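K5 lyase (Enterobacteria phage k1-5, PDB 2X3H) probably cleaves the K5 capsular polysaccharide, a glycosaminoglycan, by a lyase mechanism, as a trimeric phage tail-spike enzyme built around a parallel beta-helix. Local coordinates at residues N251-V256 with N278-V283; L302-L307 with V329-L334. All coordinates share one frame; numbering follows the deposited sequence.

Contact 1 of 2, residues N251-V256 with N278-V283; sequences NIVSNV and NLIKGV
In the parallel beta-helix of this tail spike, Asn251 to Val256 and Asn278 to Val283 occupy equivalent places on successive coils, the axes of their short strands 4.7 Å apart at closest and nearly parallel. At the entry, Asn278 OD1 takes the backbone N of Asn251 at 3.1 Å. The two asparagine side chains run side by side, pointing the same way, with their amide planes 10° apart. Val253 N gives to Leu279 O and Val253 O receives Lys281 N, both at 2.8 Å. Val253 CB meets Ile280 CG1 at 4.1 Å inside the coil, where beta-branched residues suit strand and core. On the subunit-facing side, Ile252 CG2 lies 4.1 Å from Leu279 CD2. Lys281 begins with CG between its backbone N and carbonyl carbon (chi1 58°) and bends at chi3, bringing CE to 3.4 Å from Ser254 OG; its NZ makes a weak hydrogen bond to Asn255 OD1 of the second subunit. Asn255 and Gly282 take left-handed backbone angles that bend both strands; asparagine accepts these more readily than most residues, and at Gly282 a CB would press on the carbonyl O of Lys281 and crowd Asn255 OD1. Asn255 ND2 hydrogen-bonds to Ser254 OG of the third subunit, so these buried polar ends find partners across the subunit boundary.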
loop_
_atom_site.group_PDB
_atom_site.type_symbol
_atom_site.label_atom_id
_atom_site.label_comp_id
_atom_site.label_asym_id
_atom_site.label_seq_id
_atom_site.Cartn_x
_atom_site.Cartn_y
_atom_site.Cartn_z
ATOM N N ASN A 251 -4.081 -6.600 15.663
ATOM C CA ASN A 251 -2.652 -6.328 15.765
ATOM C C ASN A 251 -2.145 -5.732 14.468
ATOM O O ASN A 251 -2.733 -5.970 13.414
ATOM C CB ASN A 251 -1.890 -7.630 16.053
ATOM C CG ASN A 251 -2.427 -8.355 17.272
ATOM O OD1 ASN A 251 -3.073 -9.414 17.159
ATOM N ND2 ASN A 251 -2.184 -7.789 18.433
ATOM N N ILE A 252 -1.057 -4.969 14.546
ATOM C CA ILE A 252 -0.337 -4.528 13.354
ATOM C C ILE A 252 1.068 -5.113 13.406
ATOM O O ILE A 252 1.746 -4.976 14.415
ATOM C CB ILE A 252 -0.220 -2.981 13.281
ATOM C CG1 ILE A 252 -1.616 -2.339 13.281
ATOM C CG2 ILE A 252 0.554 -2.581 12.016
ATOM C CD1 ILE A 252 -1.600 -0.823 13.183
ATOM N N VAL A 253 1.473 -5.785 12.331
ATOM C CA VAL A 253 2.840 -6.304 12.192
ATOM C C VAL A 253 3.443 -5.542 11.016
ATOM O O VAL A 253 2.844 -5.503 9.942
ATOM C CB VAL A 253 2.836 -7.804 11.850
ATOM C CG1 VAL A 253 4.276 -8.297 11.587
ATOM C CG2 VAL A 253 2.148 -8.617 12.962
ATOM N N SER A 254 4.600 -4.912 11.214
ATOM C CA SER A 254 5.135 -3.997 10.207
ATOM C C SER A 254 6.653 -4.078 10.135
ATOM O O SER A 254 7.314 -4.289 11.148
ATOM C CB SER A 254 4.719 -2.558 10.514
ATOM O OG SER A 254 5.059 -1.702 9.428
ATOM N N ASN A 255 7.195 -3.941 8.927
ATOM C CA ASN A 255 8.653 -3.848 8.732
ATOM C C ASN A 255 9.394 -5.063 9.274
ATOM O O ASN A 255 10.207 -4.968 10.208
ATOM C CB ASN A 255 9.204 -2.572 9.372
ATOM C CG ASN A 255 8.894 -1.326 8.569
ATOM O OD1 ASN A 255 8.336 -1.389 7.473
ATOM N ND2 ASN A 255 9.262 -0.178 9.117
ATOM N N VAL A 256 9.107 -6.205 8.674
ATOM C CA VAL A 256 9.720 -7.462 9.085
ATOM C C VAL A 256 10.666 -7.951 7.999
ATOM O O VAL A 256 10.259 -8.102 6.849
ATOM C CB VAL A 256 8.632 -8.517 9.337
ATOM C CG1 VAL A 256 9.247 -9.858 9.747
ATOM C CG2 VAL A 256 7.684 -8.019 10.435
ATOM N N ASN A 278 -6.128 -8.746 11.389
ATOM C CA ASN A 278 -4.797 -8.186 11.609
ATOM C C ASN A 278 -4.287 -7.504 10.364
ATOM O O ASN A 278 -4.666 -7.891 9.250
ATOM C CB ASN A 278 -3.823 -9.297 11.993
ATOM C CG ASN A 278 -4.252 -10.009 13.251
ATOM O OD1 ASN A 278 -4.154 -9.448 14.352
ATOM N ND2 ASN A 278 -4.742 -11.247 13.101
ATOM N N LEU A 279 -3.419 -6.516 10.567
ATOM C CA LEU A 279 -2.763 -5.815 9.466
ATOM C C LEU A 279 -1.293 -6.217 9.464
ATOM O O LEU A 279 -0.616 -6.099 10.476
ATOM C CB LEU A 279 -2.889 -4.297 9.679
ATOM C CG LEU A 279 -2.084 -3.386 8.753
ATOM C CD1 LEU A 279 -2.474 -3.580 7.286
ATOM C CD2 LEU A 279 -2.289 -1.931 9.165
ATOM N N ILE A 280 -0.811 -6.708 8.331
ATOM C CA ILE A 280 0.585 -7.153 8.216
ATOM C C ILE A 280 1.151 -6.416 7.015
ATOM O O ILE A 280 0.683 -6.608 5.896
ATOM C CB ILE A 280 0.674 -8.679 8.023
ATOM C CG1 ILE A 280 0.117 -9.392 9.263
ATOM C CG2 ILE A 280 2.130 -9.108 7.723
ATOM C CD1 ILE A 280 -0.311 -10.834 8.985
ATOM N N LYS A 281 2.121 -5.541 7.249
ATOM C CA LYS A 281 2.541 -4.623 6.183
ATOM C C LYS A 281 4.055 -4.390 6.124
ATOM O O LYS A 281 4.697 -4.047 7.122
ATOM C CB LYS A 281 1.789 -3.298 6.305
ATOM C CG LYS A 281 1.983 -2.603 7.633
ATOM C CD LYS A 281 1.333 -1.216 7.675
ATOM C CE LYS A 281 2.299 -0.191 8.269
ATOM N NZ LYS A 281 1.736 1.209 8.300
ATOM N N GLY A 282 4.615 -4.539 4.931
ATOM C CA GLY A 282 6.053 -4.366 4.761
ATOM C C GLY A 282 6.821 -5.605 5.197
ATOM O O GLY A 282 7.452 -5.612 6.251
ATOM N N VAL A 283 6.754 -6.656 4.387
ATOM C CA VAL A 283 7.465 -7.895 4.659
ATOM C C VAL A 283 8.580 -8.063 3.632
ATOM O O VAL A 283 8.328 -8.027 2.428
ATOM C CB VAL A 283 6.506 -9.111 4.595
ATOM C CG1 VAL A 283 7.272 -10.429 4.815
ATOM C CG2 VAL A 283 5.341 -8.935 5.607
#

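Contact 2 of 2, residues L302-L307 with V329-L334; sequences LISDVL and VINNVL
Leu302 and Val329 lie side by side at the start of two adjoining coils of the beta-helix, where parallel strands pair in register. Val329 CG1 and Leu302 CD1 are modelled at 3.3 Å, closer than normal van der Waals contact, so the detail is doubtful although the packing of the two branched side chains is plain. Val329 O accepts Ile303 N at 2.8 Å. Ile330 turns to the other side, its CG1 4.4 Å from Ile303 CD1, and its bulk suits the coil interior, where Val321 and Val323 also touch it. Asn331 binds with both backbone groups: its N gives to Ile303 O at 2.7 Å, and its O accepts Asp305 N. Its side chain leaves on the same face of the sheet as that of Ser304 and packs against Asn332 of the second subunit.

Asn332 has a left-handed backbone, as does Asp305 beside it, so both strands bend at the same level; asparagine and aspartate adopt this conformation more readily than most residues. With CG anti to the carbonyl carbon in both (chi1 -67°), carboxylate and amide lie nearly coplanar, and Asp305 OD1 stands 3.4 Å from Asn332 CB. Asp305 OD2 is held by Ser304 OG of the third subunit. Val333 returns to the interior, CG2 4.4 Å from Val306 CB. Finally Leu334 N donates to Val306 O at 2.8 Å, with a C=O...N angle of 174°.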
loop_
_atom_site.group_PDB
_atom_site.type_symbol
_atom_site.label_atom_id
_atom_site.label_comp_id
_atom_site.label_asym_id
_atom_site.label_seq_id
_atom_site.Cartn_x
_atom_site.Cartn_y
_atom_site.Cartn_z
ATOM N N LEU A 302 -5.455 -8.016 6.479
ATOM C CA LEU A 302 -4.976 -7.170 5.384
ATOM C C LEU A 302 -3.464 -7.271 5.366
ATOM O O LEU A 302 -2.793 -6.824 6.298
ATOM C CB LEU A 302 -5.411 -5.719 5.599
ATOM C CG LEU A 302 -4.999 -4.675 4.552
ATOM C CD1 LEU A 302 -5.233 -5.125 3.137
ATOM C CD2 LEU A 302 -5.719 -3.344 4.825
ATOM N N ILE A 303 -2.947 -7.904 4.317
ATOM C CA ILE A 303 -1.507 -8.114 4.155
ATOM C C ILE A 303 -1.043 -7.265 2.971
ATOM O O ILE A 303 -1.611 -7.351 1.878
ATOM C CB ILE A 303 -1.221 -9.588 3.903
ATOM C CG1 ILE A 303 -1.634 -10.407 5.136
ATOM C CG2 ILE A 303 0.242 -9.789 3.505
ATOM C CD1 ILE A 303 -1.854 -11.856 4.855
ATOM N N SER A 304 -0.028 -6.436 3.183
ATOM C CA SER A 304 0.274 -5.394 2.198
ATOM C C SER A 304 1.770 -5.157 2.033
ATOM O O SER A 304 2.468 -4.949 3.021
ATOM C CB SER A 304 -0.434 -4.098 2.610
ATOM O OG SER A 304 -0.220 -3.067 1.666
ATOM N N ASP A 305 2.242 -5.177 0.782
ATOM C CA ASP A 305 3.650 -4.850 0.427
ATOM C C ASP A 305 4.621 -5.942 0.888
ATOM O O ASP A 305 5.247 -5.842 1.943
ATOM C CB ASP A 305 4.058 -3.453 0.922
ATOM C CG ASP A 305 3.302 -2.340 0.208
ATOM O OD1 ASP A 305 2.825 -2.574 -0.913
ATOM O OD2 ASP A 305 3.183 -1.233 0.776
ATOM N N VAL A 306 4.698 -6.987 0.078
ATOM C CA VAL A 306 5.484 -8.188 0.365
ATOM C C VAL A 306 6.501 -8.382 -0.749
ATOM O O VAL A 306 6.118 -8.562 -1.913
ATOM C CB VAL A 306 4.576 -9.433 0.445
ATOM C CG1 VAL A 306 5.408 -10.702 0.693
ATOM C CG2 VAL A 306 3.478 -9.233 1.521
ATOM N N LEU A 307 7.792 -8.303 -0.409
ATOM C CA LEU A 307 8.839 -8.438 -1.422
ATOM C C LEU A 307 9.560 -9.739 -1.129
ATOM O O LEU A 307 10.053 -9.946 -0.018
ATOM C CB LEU A 307 9.817 -7.251 -1.376
ATOM C CG LEU A 307 10.804 -7.135 -2.546
ATOM C CD1 LEU A 307 11.313 -5.714 -2.585
ATOM C CD2 LEU A 307 11.973 -8.134 -2.441
ATOM N N VAL A 329 -7.094 -9.970 2.292
ATOM C CA VAL A 329 -6.609 -9.121 1.214
ATOM C C VAL A 329 -5.100 -9.221 1.216
ATOM O O VAL A 329 -4.470 -9.021 2.252
ATOM C CB VAL A 329 -7.005 -7.645 1.455
ATOM C CG1 VAL A 329 -6.280 -6.703 0.459
ATOM C CG2 VAL A 329 -8.523 -7.483 1.398
ATOM N N ILE A 330 -4.521 -9.540 0.064
ATOM C CA ILE A 330 -3.075 -9.689 -0.047
ATOM C C ILE A 330 -2.645 -8.737 -1.163
ATOM O O ILE A 330 -2.832 -9.024 -2.340
ATOM C CB ILE A 330 -2.707 -11.156 -0.387
ATOM C CG1 ILE A 330 -3.223 -12.107 0.699
ATOM C CG2 ILE A 330 -1.203 -11.319 -0.584
ATOM C CD1 ILE A 330 -3.596 -13.471 0.162
ATOM N N ASN A 331 -2.094 -7.587 -0.787
ATOM C CA ASN A 331 -1.798 -6.541 -1.765
ATOM C C ASN A 331 -0.303 -6.412 -2.051
ATOM O O ASN A 331 0.518 -6.399 -1.136
ATOM C CB ASN A 331 -2.388 -5.190 -1.313
ATOM C CG ASN A 331 -2.557 -4.194 -2.480
ATOM O OD1 ASN A 331 -1.961 -3.124 -2.476
ATOM N ND2 ASN A 331 -3.365 -4.552 -3.474
ATOM N N ASN A 332 0.037 -6.350 -3.332
ATOM C CA ASN A 332 1.400 -6.067 -3.791
ATOM C C ASN A 332 2.432 -7.100 -3.350
ATOM O O ASN A 332 3.327 -6.790 -2.560
ATOM C CB ASN A 332 1.845 -4.671 -3.342
ATOM C CG ASN A 332 1.070 -3.564 -4.017
ATOM O OD1 ASN A 332 1.052 -2.433 -3.527
ATOM N ND2 ASN A 332 0.423 -3.881 -5.124
ATOM N N VAL A 333 2.307 -8.314 -3.876
ATOM C CA VAL A 333 3.326 -9.350 -3.709
ATOM C C VAL A 333 4.271 -9.291 -4.909
ATOM O O VAL A 333 3.883 -9.623 -6.030
ATOM C CB VAL A 333 2.714 -10.758 -3.628
ATOM C CG1 VAL A 333 3.792 -11.793 -3.335
ATOM C CG2 VAL A 333 1.622 -10.800 -2.557
ATOM N N LEU A 334 5.501 -8.863 -4.674
ATOM C CA LEU A 334 6.511 -8.803 -5.725
ATOM C C LEU A 334 7.466 -9.969 -5.494
ATOM O O LEU A 334 8.168 -10.014 -4.483
ATOM C CB LEU A 334 7.240 -7.456 -5.663
ATOM C CG LEU A 334 8.441 -7.213 -6.593
ATOM C CD1 LEU A 334 8.353 -7.913 -7.927
ATOM C CD2 LEU A 334 8.783 -5.717 -6.727
#

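How the contacts relate
Going from the N terminus, contact 1 closes first: the chain leaves 251-256, makes one coil through strand 266-268, and returns as 278-283. A further coil leads to 302-307, and a third, passing strands 317-319 and 321-323, brings 329-334 alongside to close contact 2. The two loops therefore follow in series and neither nest nor cross. Their middle strands are direct neighbours, so the four segments form a continuous run of one side of the beta-helix. Ile280 N and Leu302 O, and Ile280 O and Ser304 N, each lie 2.8 Å apart and probably hydrogen-bond, joining the two pairs. Both contacts touch the second and third subunits, tying consecutive coils to the trimer interface.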